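Local coordinates for protein HTH-type dhaKLM operon transcriptional activator DhaS (Lactococcus lactis, PDB 2IU5) that activates transcription of the dhaKLM operon in complex with DhaQ, in response to dihydroxyacetone, by binding an inverted repeat that partly overlaps the -35 promoter sequence, at residues S37-T42 / Q55-L60; R147-A152 / N176-Q181. The protein carries 1 engineered substitution. All blocks are in the same frame, centred on the assembly; numbering follows the deposited sequence.

In the fold
The two contacts lie at the two ends of an all-helical TetR-family chain. Contact 1 (37-42 with 55-60) belongs to the DNA-binding part. It joins the first helix of the predicted helix-turn-helix motif to the start of helix 57-73. Contact 2 (147-152 with 176-181) belongs to the C-terminal part, within the TetR-type C-terminal region. There the last two helices of the chain pair side by side, and one of them also meets the second subunit. The contact centres are 37 Å apart, on opposite sides of the chain's centre, and their nearest atoms are about 23 Å apart. One contact is almost wholly apolar; the other turns on a pair of amide hydrogen bonds.

Contact 1: S37-T42 / Q55-L60; sequences SDIMQT and QNQEEL
This is a small apolar contact in the core of the TetR-type DNA-binding domain, made by Ile39 with Gln57 and Leu60. Ile39 sits on helix 36-43, the first helix of the predicted helix-turn-helix motif. Its partners lie on the first turn of helix 57-73, which follows the motif in the chain. A single methyl does the touching. Ile39 CD1 comes to 4.1 Å from Leu60 CD2, and the two side chains meet tip to tip. The same methyl lies 4.0 Å from Gln57 CG, where the two chains cross at a slant. Leu60 CG stands anti to the backbone N (chi1 177°), which helps carry CD2 toward the isoleucine. Gln57 offers only the aliphatic base of its side chain here. Its chain bends at chi2 (96°), and its NE2 donates a hydrogen bond to Ile34 O, so the amide is held by the loop before helix 36-43. Phe22 of helix 13-28 touches both Ile39 and Leu60, and Ile18 also packs on Ile39. The three helices thus share one hydrophobic core. The start of helix 57-73 is fixed by Asn56 at the N-cap. Its OD1 accepts from Glu59 N at 3.0 Å, with the donor nearly in line with the carbonyl bond (C=O...N angle 162°).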
loop_
_atom_site.group_PDB
_atom_site.type_symbol
_atom_site.label_atom_id
_atom_site.label_comp_id
_atom_site.label_asym_id
_atom_site.label_seq_id
_atom_site.Cartn_x
_atom_site.Cartn_y
_atom_site.Cartn_z
ATOM N N SER A 37 -21.418 19.171 -22.998
ATOM C CA SER A 37 -22.811 19.176 -23.430
ATOM C C SER A 37 -23.599 18.034 -22.775
ATOM O O SER A 37 -24.708 18.264 -22.291
ATOM C CB SER A 37 -22.863 19.081 -24.946
ATOM O OG SER A 37 -22.180 20.194 -25.504
ATOM N N ASP A 38 -23.036 16.818 -22.758
ATOM C CA ASP A 38 -23.726 15.664 -22.167
ATOM C C ASP A 38 -23.980 15.903 -20.676
ATOM O O ASP A 38 -25.084 15.653 -20.171
ATOM C CB ASP A 38 -22.909 14.369 -22.301
ATOM C CG ASP A 38 -22.753 13.890 -23.723
ATOM O OD1 ASP A 38 -23.652 14.178 -24.554
ATOM O OD2 ASP A 38 -21.727 13.211 -24.016
ATOM N N ILE A 39 -22.959 16.389 -19.976
ATOM C CA ILE A 39 -23.072 16.627 -18.531
ATOM C C ILE A 39 -24.212 17.581 -18.238
ATOM O O ILE A 39 -25.030 17.349 -17.344
ATOM C CB ILE A 39 -21.758 17.174 -17.965
ATOM C CG1 ILE A 39 -20.711 16.065 -18.018
ATOM C CG2 ILE A 39 -21.916 17.606 -16.494
ATOM C CD1 ILE A 39 -19.267 16.597 -17.826
ATOM N N MET A 40 -24.268 18.666 -19.000
ATOM C CA MET A 40 -25.255 19.705 -18.735
ATOM C C MET A 40 -26.667 19.338 -19.187
ATOM O O MET A 40 -27.643 19.735 -18.554
ATOM C CB MET A 40 -24.800 21.064 -19.294
ATOM C CG MET A 40 -23.447 21.509 -18.688
ATOM S SD MET A 40 -23.462 21.636 -16.887
ATOM C CE MET A 40 -24.381 23.154 -16.673
ATOM N N GLN A 41 -26.787 18.580 -20.269
ATOM C CA GLN A 41 -28.055 17.931 -20.610
ATOM C C GLN A 41 -28.570 17.074 -19.463
ATOM O O GLN A 41 -29.745 17.146 -19.078
ATOM C CB GLN A 41 -27.881 17.077 -21.859
ATOM C CG GLN A 41 -27.807 17.953 -23.080
ATOM C CD GLN A 41 -27.459 17.170 -24.322
ATOM O OE1 GLN A 41 -27.233 15.960 -24.259
ATOM N NE2 GLN A 41 -27.414 17.857 -25.455
ATOM N N THR A 42 -27.692 16.249 -18.891
ATOM C CA THR A 42 -28.098 15.356 -17.820
ATOM C C THR A 42 -28.448 16.162 -16.555
ATOM O O THR A 42 -29.387 15.824 -15.825
ATOM C CB THR A 42 -26.981 14.334 -17.544
ATOM O OG1 THR A 42 -26.848 13.500 -18.697
ATOM C CG2 THR A 42 -27.309 13.426 -16.376
ATOM N N GLN A 55 -13.510 24.606 -16.211
ATOM C CA GLN A 55 -13.035 24.841 -17.569
ATOM C C GLN A 55 -13.294 23.631 -18.472
ATOM O O GLN A 55 -13.444 23.764 -19.689
ATOM C CB GLN A 55 -11.537 25.155 -17.554
ATOM C CG GLN A 55 -10.999 25.577 -18.902
ATOM C CD GLN A 55 -9.539 25.963 -18.831
ATOM O OE1 GLN A 55 -9.118 26.757 -17.975
ATOM N NE2 GLN A 55 -8.748 25.403 -19.736
ATOM N N ASN A 56 -13.338 22.452 -17.859
ATOM C CA ASN A 56 -13.412 21.207 -18.589
ATOM C C ASN A 56 -13.633 20.052 -17.623
ATOM O O ASN A 56 -13.726 20.257 -16.407
ATOM C CB ASN A 56 -12.160 21.003 -19.437
ATOM C CG ASN A 56 -10.879 21.005 -18.598
ATOM O OD1 ASN A 56 -10.837 20.325 -17.582
ATOM N ND2 ASN A 56 -9.865 21.744 -19.013
ATOM N N GLN A 57 -13.719 18.854 -18.175
ATOM C CA GLN A 57 -14.027 17.668 -17.391
ATOM C C GLN A 57 -12.919 17.308 -16.413
ATOM O O GLN A 57 -13.223 16.735 -15.373
ATOM C CB GLN A 57 -14.349 16.494 -18.306
ATOM C CG GLN A 57 -15.539 16.750 -19.217
ATOM C CD GLN A 57 -15.119 17.240 -20.596
ATOM O OE1 GLN A 57 -14.352 18.208 -20.729
ATOM N NE2 GLN A 57 -15.607 16.575 -21.643
ATOM N N GLU A 58 -11.668 17.643 -16.732
ATOM C CA GLU A 58 -10.544 17.362 -15.818
ATOM C C GLU A 58 -10.699 18.206 -14.574
ATOM O O GLU A 58 -10.506 17.721 -13.453
ATOM C CB GLU A 58 -9.209 17.664 -16.479
ATOM C CG GLU A 58 -8.787 16.572 -17.431
ATOM C CD GLU A 58 -7.486 16.879 -18.135
ATOM O OE1 GLU A 58 -6.763 17.820 -17.739
ATOM O OE2 GLU A 58 -7.175 16.161 -19.114
ATOM N N GLU A 59 -11.049 19.470 -14.764
ATOM C CA GLU A 59 -11.281 20.308 -13.579
ATOM C C GLU A 59 -12.460 19.804 -12.750
ATOM O O GLU A 59 -12.428 19.893 -11.519
ATOM C CB GLU A 59 -11.562 21.756 -13.981
ATOM C CG GLU A 59 -10.350 22.506 -14.521
ATOM C CD GLU A 59 -10.468 24.034 -14.395
ATOM O OE1 GLU A 59 -11.565 24.589 -14.092
ATOM O OE2 GLU A 59 -9.429 24.699 -14.613
ATOM N N LEU A 60 -13.503 19.286 -13.392
ATOM C CA LEU A 60 -14.657 18.769 -12.688
ATOM C C LEU A 60 -14.220 17.533 -11.896
ATOM O O LEU A 60 -14.601 17.402 -10.729
ATOM C CB LEU A 60 -15.793 18.417 -13.670
ATOM C CG LEU A 60 -16.995 17.809 -12.977
ATOM C CD1 LEU A 60 -17.541 18.737 -11.858
ATOM C CD2 LEU A 60 -18.075 17.549 -14.014
#

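Contact 2: R147-A152 / N176-Q181; sequences RYNAAA and NLLLAQ
Two neighbouring antiparallel helices of the TetR C-terminal domain are joined here by a reciprocal amide-amide pair, Asn149 with Gln181. Segments 147-152 and 176-181 run antiparallel (171°), and their axes come within 11.9 Å of each other. Asn149 ND2 donates to Gln181 OE1 at 2.9 Å. The acceptor lies in the amide plane of Asn149, but the donor stands above the carbonyl plane of Gln181. In return, Gln181 NE2 donates to Asn149 OD1, also at 2.9 Å, from a direction slightly tilted from the carbonyl plane. The two amide planes are turned 41° against each other, so the pair is twisted rather than flat. Both amides are buried and have further partners. Gln181 NE2 also reaches back one turn to Leu177 O at 3.1 Å, on the face opposite to the backbone donor Gln181 N. Asn149 ND2 also bonds to Ile145 O, and its OD1 accepts from Tyr148 OH of the second subunit. The chain of Gln181 is extended beyond CG, which carries its amide across to the asparagine. A leucine in place of Gln181 would probably leave Asn149 without its amide mate across the helix pair, though still bonded to Ile145 O and the second subunit, and Leu177 O without its side-chain donor. Leu178 runs alongside Asn149, pointing the other way, with CD2 3.7 Å from Asn149 CB and 3.5 Å from Asn149 OD1. Leu178 also packs on Trp82 of helix 82-95. The Tyr148 ring is turned 76° from the Gln181 amide plane, with Tyr148 CD2 4.2 Å from Gln181 OE1, and its hydroxyl donates to Asn149 of the second subunit. The polar pair thus continues into the subunit interface, within the kind of helical dimerisation surface by which TetR-family regulators form homodimers.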
loop_
_atom_site.group_PDB
_atom_site.type_symbol
_atom_site.label_atom_id
_atom_site.label_comp_id
_atom_site.label_asym_id
_atom_site.label_seq_id
_atom_site.Cartn_x
_atom_site.Cartn_y
_atom_site.Cartn_z
ATOM N N ARG A 147 0.308 5.611 8.873
ATOM C CA ARG A 147 0.857 5.285 7.572
ATOM C C ARG A 147 0.692 3.794 7.269
ATOM O O ARG A 147 0.389 3.403 6.136
ATOM C CB ARG A 147 2.302 5.712 7.486
ATOM C CG ARG A 147 2.386 7.229 7.381
ATOM C CD ARG A 147 3.836 7.632 7.166
ATOM N NE ARG A 147 4.615 7.303 8.344
ATOM C CZ ARG A 147 5.579 6.390 8.373
ATOM N NH1 ARG A 147 5.876 5.716 7.270
ATOM N NH2 ARG A 147 6.239 6.157 9.498
ATOM N N TYR A 148 0.888 2.988 8.299
ATOM C CA TYR A 148 0.762 1.529 8.153
ATOM C C TYR A 148 -0.644 1.167 7.710
ATOM O O TYR A 148 -0.838 0.485 6.698
ATOM C CB TYR A 148 1.062 0.872 9.495
ATOM C CG TYR A 148 1.153 -0.654 9.558
ATOM C CD1 TYR A 148 2.381 -1.295 9.458
ATOM C CD2 TYR A 148 0.013 -1.422 9.733
ATOM C CE1 TYR A 148 2.465 -2.676 9.523
ATOM C CE2 TYR A 148 0.069 -2.816 9.802
ATOM C CZ TYR A 148 1.308 -3.421 9.698
ATOM O OH TYR A 148 1.409 -4.796 9.761
ATOM N N ASN A 149 -1.639 1.609 8.467
ATOM C CA ASN A 149 -3.017 1.299 8.133
ATOM C C ASN A 149 -3.550 1.976 6.877
ATOM O O ASN A 149 -4.327 1.366 6.138
ATOM C CB ASN A 149 -3.887 1.513 9.368
ATOM C CG ASN A 149 -3.616 0.454 10.399
ATOM O OD1 ASN A 149 -4.095 -0.662 10.250
ATOM N ND2 ASN A 149 -2.849 0.781 11.429
ATOM N N ALA A 150 -3.153 3.218 6.622
ATOM C CA ALA A 150 -3.588 3.890 5.400
ATOM C C ALA A 150 -3.112 3.070 4.196
ATOM O O ALA A 150 -3.856 2.874 3.211
ATOM C CB ALA A 150 -3.024 5.299 5.385
ATOM N N ALA A 151 -1.879 2.579 4.265
ATOM C CA ALA A 151 -1.308 1.832 3.138
ATOM C C ALA A 151 -2.066 0.534 2.919
ATOM O O ALA A 151 -2.346 0.157 1.773
ATOM C CB ALA A 151 0.185 1.549 3.358
ATOM N N ALA A 152 -2.387 -0.137 4.015
ATOM C CA ALA A 152 -3.154 -1.390 3.936
ATOM C C ALA A 152 -4.526 -1.145 3.334
ATOM O O ALA A 152 -4.921 -1.819 2.386
ATOM C CB ALA A 152 -3.299 -2.020 5.301
ATOM N N ASN A 176 -12.368 -3.891 13.141
ATOM C CA ASN A 176 -11.851 -4.723 14.218
ATOM C C ASN A 176 -10.324 -4.689 14.268
ATOM O O ASN A 176 -9.732 -4.610 15.348
ATOM C CB ASN A 176 -12.402 -6.141 14.096
ATOM C CG ASN A 176 -13.896 -6.195 14.345
ATOM O OD1 ASN A 176 -14.572 -7.139 13.932
ATOM N ND2 ASN A 176 -14.425 -5.177 15.029
ATOM N N LEU A 177 -9.678 -4.733 13.106
ATOM C CA LEU A 177 -8.226 -4.691 13.087
ATOM C C LEU A 177 -7.730 -3.323 13.574
ATOM O O LEU A 177 -6.707 -3.220 14.256
ATOM C CB LEU A 177 -7.701 -5.006 11.693
ATOM C CG LEU A 177 -8.013 -6.395 11.116
ATOM C CD1 LEU A 177 -7.327 -6.469 9.745
ATOM C CD2 LEU A 177 -7.499 -7.524 11.989
ATOM N N LEU A 178 -8.457 -2.265 13.225
ATOM C CA LEU A 178 -7.993 -0.925 13.622
ATOM C C LEU A 178 -8.148 -0.770 15.126
ATOM O O LEU A 178 -7.237 -0.302 15.805
ATOM C CB LEU A 178 -8.805 0.168 12.920
ATOM C CG LEU A 178 -8.534 0.358 11.425
ATOM C CD1 LEU A 178 -9.559 1.339 10.832
ATOM C CD2 LEU A 178 -7.094 0.834 11.153
ATOM N N LEU A 179 -9.305 -1.162 15.649
ATOM C CA LEU A 179 -9.524 -1.035 17.096
ATOM C C LEU A 179 -8.518 -1.870 17.893
ATOM O O LEU A 179 -8.079 -1.452 18.965
ATOM C CB LEU A 179 -10.948 -1.453 17.463
ATOM C CG LEU A 179 -12.044 -0.475 17.026
ATOM C CD1 LEU A 179 -13.415 -1.127 17.132
ATOM C CD2 LEU A 179 -11.995 0.776 17.886
ATOM N N ALA A 180 -8.149 -3.050 17.391
ATOM C CA ALA A 180 -7.208 -3.895 18.116
ATOM C C ALA A 180 -5.860 -3.209 18.262
ATOM O O ALA A 180 -5.209 -3.302 19.311
ATOM C CB ALA A 180 -7.035 -5.198 17.378
ATOM N N GLN A 181 -5.460 -2.526 17.198
ATOM C CA GLN A 181 -4.159 -1.870 17.165
ATOM C C GLN A 181 -4.193 -0.650 18.063
ATOM O O GLN A 181 -3.242 -0.396 18.812
ATOM C CB GLN A 181 -3.897 -1.425 15.740
ATOM C CG GLN A 181 -3.507 -2.567 14.844
ATOM C CD GLN A 181 -3.302 -2.048 13.456
ATOM O OE1 GLN A 181 -2.306 -1.403 13.186
ATOM N NE2 GLN A 181 -4.243 -2.319 12.571
#